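Long-range contact in putative iron-regulated protein A (Parabacteroides distasonis ATCC 8503, PDB 4ECG), which is a calcium-binding, imelysin-like protein of the M75 peptidase family and a putative metalloendopeptidase: residues E230-N244 against L368-T380. Numbering follows the deposited sequence.
Sequences ELMLNGNNGMAGISN and LTTGLGVVKSKFT
Residues 239-244 and 368-377 pack as nearly antiparallel helices, their axes 168° apart and 8.7 Å distant at closest approach, with Ala240 opposite Thr369 and Leu233, from the preceding helix, opposite Lys376. The central side chain is Leu372, a knob in a hole lined by Leu233, Met239, Ala240 and Ser243. Its two methyls divide the work: CD1 lies against the helix backbone, 3.8 Å from Met239 O, whereas CD2 meets Leu233 CD2 at 4.0 Å and the selenomethionine methyl of Met239. The Met239 side chain, bent at chi3 (87°), crosses that of Leu372 at about a right angle. Leu233 then extends the apolar seam, its CD1 resting 3.7 Å from Lys376 CA and also touching Val375 CG1, while its CB lies alongside the lysine methylenes.

At the Thr369 end the contact turns polar: Ser243 OG and Thr369 OG1 are hydrogen-bonded at 2.6 Å, either being a possible donor. With chi1 at 62°, Ser243 OG sits between its backbone N and carbonyl carbon, directed at the threonine. Thr369 OG1 also bonds to Cys365 O, so its own helix helps fix the hydroxyl. Beside Leu233, a water bridges the segments, accepting from Gly235 N and from Lys376 NZ, each at 2.9 Å. The loop that carries Gly235 is braced by Asn234, whose OD1 receives the amides of Asn236 and Asn237 from one face of its plane, the first making an Asx turn, the two together an Asx motif, and whose ND2 donates to Leu231 O and Asn237 OD1.

The contact thus joins helix 355-377 to helix 239-259 and the end of helix 225-233; Asn244 O bonds to Ser248 OG, of a calcium site. Helix 324-343 packs on Leu368 and Leu372, helix 284-300 on Met239 and Ser243, and helix 315-322 on Met239 and Val375.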
loop_
_atom_site.group_PDB
_atom_site.type_symbol
_atom_site.label_atom_id
_atom_site.label_comp_id
_atom_site.label_asym_id
_atom_site.label_seq_id
_atom_site.Cartn_x
_atom_site.Cartn_y
_atom_site.Cartn_z
ATOM N N GLU A 230 -19.263 -2.136 -3.612
ATOM C CA GLU A 230 -18.524 -3.080 -4.524
ATOM C C GLU A 230 -17.114 -2.534 -4.781
ATOM O O GLU A 230 -16.159 -3.292 -4.801
ATOM C CB GLU A 230 -19.270 -3.308 -5.868
ATOM C CG GLU A 230 -18.644 -4.345 -6.838
ATOM C CD GLU A 230 -19.358 -4.444 -8.210
ATOM O OE1 GLU A 230 -20.164 -3.533 -8.551
ATOM O OE2 GLU A 230 -19.142 -5.447 -8.944
ATOM N N LEU A 231 -16.991 -1.213 -4.908
ATOM C CA LEU A 231 -15.687 -0.572 -5.129
ATOM C C LEU A 231 -14.741 -0.830 -3.960
ATOM O O LEU A 231 -13.548 -1.135 -4.158
ATOM C CB LEU A 231 -15.872 0.936 -5.341
ATOM C CG LEU A 231 -14.786 1.744 -6.021
ATOM C CD1 LEU A 231 -14.459 1.153 -7.386
ATOM C CD2 LEU A 231 -15.246 3.174 -6.113
HETATM N N MSE A 232 -15.266 -0.728 -2.738
HETATM C CA MSE A 232 -14.435 -0.907 -1.534
HETATM C C MSE A 232 -13.870 -2.311 -1.542
HETATM O O MSE A 232 -12.733 -2.497 -1.156
HETATM C CB MSE A 232 -15.231 -0.724 -0.224
HETATM C CG MSE A 232 -15.735 0.718 0.099
HETATM SE SE MSE A 232 -16.989 0.781 1.561
HETATM C CE MSE A 232 -15.822 0.188 2.971
ATOM N N LEU A 233 -14.685 -3.292 -1.969
ATOM C CA LEU A 233 -14.341 -4.727 -1.844
ATOM C C LEU A 233 -13.572 -5.266 -3.046
ATOM O O LEU A 233 -13.052 -6.370 -2.995
ATOM C CB LEU A 233 -15.602 -5.565 -1.652
ATOM C CG LEU A 233 -16.177 -5.485 -0.233
ATOM C CD1 LEU A 233 -17.681 -5.716 -0.239
ATOM C CD2 LEU A 233 -15.481 -6.482 0.681
ATOM N N ASN A 234 -13.455 -4.467 -4.103
ATOM C CA ASN A 234 -13.092 -4.980 -5.422
ATOM C C ASN A 234 -11.682 -5.530 -5.540
ATOM O O ASN A 234 -10.783 -5.122 -4.799
ATOM C CB ASN A 234 -13.347 -3.924 -6.546
ATOM C CG ASN A 234 -12.150 -3.029 -6.819
ATOM O OD1 ASN A 234 -11.260 -3.362 -7.636
ATOM N ND2 ASN A 234 -12.136 -1.860 -6.169
ATOM N N GLY A 235 -11.507 -6.373 -6.571
ATOM C CA GLY A 235 -10.315 -7.176 -6.791
ATOM C C GLY A 235 -9.251 -6.564 -7.671
ATOM O O GLY A 235 -8.147 -7.152 -7.814
ATOM N N ASN A 236 -9.570 -5.441 -8.327
ATOM C CA ASN A 236 -8.554 -4.712 -9.127
ATOM C C ASN A 236 -7.705 -3.831 -8.223
ATOM O O ASN A 236 -6.468 -3.939 -8.216
ATOM C CB ASN A 236 -9.203 -3.809 -10.180
ATOM C CG ASN A 236 -9.867 -4.591 -11.290
ATOM O OD1 ASN A 236 -10.006 -5.820 -11.182
ATOM N ND2 ASN A 236 -10.277 -3.883 -12.387
ATOM N N ASN A 237 -8.399 -2.996 -7.434
ATOM C CA ASN A 237 -7.736 -1.996 -6.596
ATOM C C ASN A 237 -8.419 -1.718 -5.230
ATOM O O ASN A 237 -8.116 -0.716 -4.541
ATOM C CB ASN A 237 -7.640 -0.729 -7.423
ATOM C CG ASN A 237 -8.990 -0.242 -7.893
ATOM O OD1 ASN A 237 -10.011 -0.485 -7.245
ATOM N ND2 ASN A 237 -9.005 0.421 -9.030
ATOM N N GLY A 238 -9.286 -2.642 -4.803
ATOM C CA GLY A 238 -9.887 -2.587 -3.479
ATOM C C GLY A 238 -9.414 -3.665 -2.519
ATOM O O GLY A 238 -8.304 -4.171 -2.635
HETATM N N MSE A 239 -10.270 -4.032 -1.569
HETATM C CA MSE A 239 -9.841 -4.937 -0.500
HETATM C C MSE A 239 -9.333 -6.292 -1.039
HETATM O O MSE A 239 -8.242 -6.709 -0.676
HETATM C CB MSE A 239 -10.940 -5.106 0.551
HETATM C CG MSE A 239 -11.188 -3.801 1.342
HETATM SE SE MSE A 239 -13.012 -3.672 2.000
HETATM C CE MSE A 239 -12.677 -4.637 3.627
ATOM N N ALA A 240 -10.076 -6.922 -1.954
ATOM C CA ALA A 240 -9.655 -8.223 -2.488
ATOM C C ALA A 240 -8.430 -8.095 -3.377
ATOM O O ALA A 240 -7.655 -9.019 -3.511
ATOM C CB ALA A 240 -10.795 -8.931 -3.204
ATOM N N GLY A 241 -8.209 -6.928 -3.950
ATOM C CA GLY A 241 -7.013 -6.724 -4.782
ATOM C C GLY A 241 -5.772 -6.875 -3.951
ATOM O O GLY A 241 -4.811 -7.581 -4.356
ATOM N N ILE A 242 -5.772 -6.196 -2.796
ATOM C CA ILE A 242 -4.563 -6.170 -1.949
ATOM C C ILE A 242 -4.313 -7.502 -1.216
ATOM O O ILE A 242 -3.144 -7.962 -1.190
ATOM C CB ILE A 242 -4.514 -4.965 -1.002
ATOM C CG1 ILE A 242 -3.101 -4.833 -0.406
ATOM C CG2 ILE A 242 -5.543 -5.079 0.109
ATOM C CD1 ILE A 242 -1.970 -4.616 -1.410
ATOM N N SER A 243 -5.374 -8.171 -0.708
ATOM C CA SER A 243 -5.187 -9.537 -0.181
ATOM C C SER A 243 -4.546 -10.452 -1.209
ATOM O O SER A 243 -3.617 -11.215 -0.912
ATOM C CB SER A 243 -6.492 -10.148 0.322
ATOM O OG SER A 243 -7.459 -10.290 -0.687
ATOM N N ASN A 244 -5.050 -10.388 -2.434
ATOM C CA ASN A 244 -4.543 -11.255 -3.471
ATOM C C ASN A 244 -3.126 -10.898 -3.887
ATOM O O ASN A 244 -2.334 -11.780 -4.218
ATOM C CB ASN A 244 -5.482 -11.193 -4.641
ATOM C CG ASN A 244 -5.052 -12.067 -5.760
ATOM O OD1 ASN A 244 -5.025 -13.265 -5.614
ATOM N ND2 ASN A 244 -4.661 -11.463 -6.876
ATOM N N LEU A 368 -8.365 -15.056 2.536
ATOM C CA LEU A 368 -8.962 -13.746 2.846
ATOM C C LEU A 368 -9.558 -13.242 1.536
ATOM O O LEU A 368 -10.639 -12.691 1.518
ATOM C CB LEU A 368 -7.908 -12.770 3.361
ATOM C CG LEU A 368 -8.287 -11.354 3.797
ATOM C CD1 LEU A 368 -9.539 -11.338 4.691
ATOM C CD2 LEU A 368 -7.078 -10.762 4.502
ATOM N N THR A 369 -8.869 -13.501 0.430
ATOM C CA THR A 369 -9.383 -13.138 -0.885
ATOM C C THR A 369 -10.702 -13.829 -1.231
ATOM O O THR A 369 -11.605 -13.208 -1.718
ATOM C CB THR A 369 -8.369 -13.445 -1.975
ATOM O OG1 THR A 369 -7.193 -12.653 -1.732
ATOM C CG2 THR A 369 -8.994 -13.152 -3.396
ATOM N N THR A 370 -10.810 -15.118 -0.991
ATOM C CA THR A 370 -12.052 -15.820 -1.193
ATOM C C THR A 370 -13.160 -15.234 -0.337
ATOM O O THR A 370 -14.274 -15.028 -0.805
ATOM C CB THR A 370 -11.878 -17.291 -0.817
ATOM O OG1 THR A 370 -10.855 -17.834 -1.642
ATOM C CG2 THR A 370 -13.178 -18.087 -1.034
ATOM N N GLY A 371 -12.852 -14.975 0.934
ATOM C CA GLY A 371 -13.833 -14.441 1.897
ATOM C C GLY A 371 -14.376 -13.085 1.479
ATOM O O GLY A 371 -15.592 -12.849 1.486
ATOM N N LEU A 372 -13.466 -12.177 1.113
ATOM C CA LEU A 372 -13.868 -10.876 0.612
ATOM C C LEU A 372 -14.722 -11.000 -0.665
ATOM O O LEU A 372 -15.625 -10.234 -0.836
ATOM C CB LEU A 372 -12.646 -9.992 0.360
ATOM C CG LEU A 372 -11.839 -9.628 1.603
ATOM C CD1 LEU A 372 -10.437 -9.222 1.155
ATOM C CD2 LEU A 372 -12.597 -8.571 2.405
ATOM N N GLY A 373 -14.450 -11.964 -1.538
ATOM C CA GLY A 373 -15.339 -12.264 -2.690
ATOM C C GLY A 373 -16.780 -12.594 -2.302
ATOM O O GLY A 373 -17.754 -12.179 -2.986
ATOM N N VAL A 374 -16.918 -13.341 -1.205
ATOM C CA VAL A 374 -18.232 -13.798 -0.757
ATOM C C VAL A 374 -18.956 -12.599 -0.172
ATOM O O VAL A 374 -20.112 -12.335 -0.536
ATOM C CB VAL A 374 -18.160 -14.959 0.248
ATOM C CG1 VAL A 374 -19.562 -15.314 0.704
ATOM C CG2 VAL A 374 -17.520 -16.168 -0.406
ATOM N N VAL A 375 -18.259 -11.822 0.656
ATOM C CA VAL A 375 -18.837 -10.586 1.165
ATOM C C VAL A 375 -19.300 -9.697 -0.001
ATOM O O VAL A 375 -20.364 -9.151 0.053
ATOM C CB VAL A 375 -17.901 -9.769 2.083
ATOM C CG1 VAL A 375 -18.621 -8.492 2.490
ATOM C CG2 VAL A 375 -17.514 -10.531 3.355
ATOM N N LYS A 376 -18.520 -9.583 -1.066
ATOM C CA LYS A 376 -18.869 -8.686 -2.178
ATOM C C LYS A 376 -20.124 -9.163 -2.892
ATOM O O LYS A 376 -20.894 -8.359 -3.431
ATOM C CB LYS A 376 -17.719 -8.625 -3.176
ATOM C CG LYS A 376 -17.807 -7.558 -4.243
ATOM C CD LYS A 376 -16.525 -7.521 -5.080
ATOM C CE LYS A 376 -16.560 -8.565 -6.191
ATOM N NZ LYS A 376 -15.203 -8.905 -6.749
ATOM N N SER A 377 -20.283 -10.479 -2.910
ATOM C CA SER A 377 -21.399 -11.121 -3.590
ATOM C C SER A 377 -22.731 -10.775 -2.925
ATOM O O SER A 377 -23.754 -10.724 -3.614
ATOM C CB SER A 377 -21.192 -12.643 -3.730
ATOM O OG SER A 377 -21.640 -13.305 -2.590
ATOM N N LYS A 378 -22.717 -10.443 -1.631
ATOM C CA LYS A 378 -23.944 -9.960 -0.961
ATOM C C LYS A 378 -24.347 -8.522 -1.334
ATOM O O LYS A 378 -25.147 -7.938 -0.634
ATOM C CB LYS A 378 -23.869 -10.074 0.565
ATOM C CG LYS A 378 -23.353 -11.402 1.145
ATOM C CD LYS A 378 -24.135 -12.657 0.743
ATOM C CE LYS A 378 -23.459 -13.893 1.328
ATOM N NZ LYS A 378 -24.338 -15.078 1.281
ATOM N N PHE A 379 -23.829 -7.965 -2.431
ATOM C CA PHE A 379 -24.141 -6.589 -2.879
ATOM C C PHE A 379 -24.054 -6.479 -4.421
ATOM O O PHE A 379 -23.729 -5.419 -4.942
ATOM C CB PHE A 379 -23.157 -5.528 -2.265
ATOM C CG PHE A 379 -23.035 -5.543 -0.729
ATOM C CD1 PHE A 379 -23.850 -4.748 0.070
ATOM C CD2 PHE A 379 -22.057 -6.312 -0.079
ATOM C CE1 PHE A 379 -23.716 -4.763 1.470
ATOM C CE2 PHE A 379 -21.919 -6.329 1.325
ATOM C CZ PHE A 379 -22.749 -5.560 2.098
ATOM N N THR A 380 -24.329 -7.560 -5.154
ATOM C CA THR A 380 -24.298 -7.531 -6.625
ATOM C C THR A 380 -25.222 -8.612 -7.229
ATOM O O THR A 380 -25.208 -8.842 -8.446
ATOM C CB THR A 380 -22.839 -7.674 -7.148
ATOM O OG1 THR A 380 -22.195 -8.801 -6.539
ATOM C CG2 THR A 380 -22.001 -6.443 -6.807
HETATM O O HOH W 1 -13.512 -7.286 -8.482
#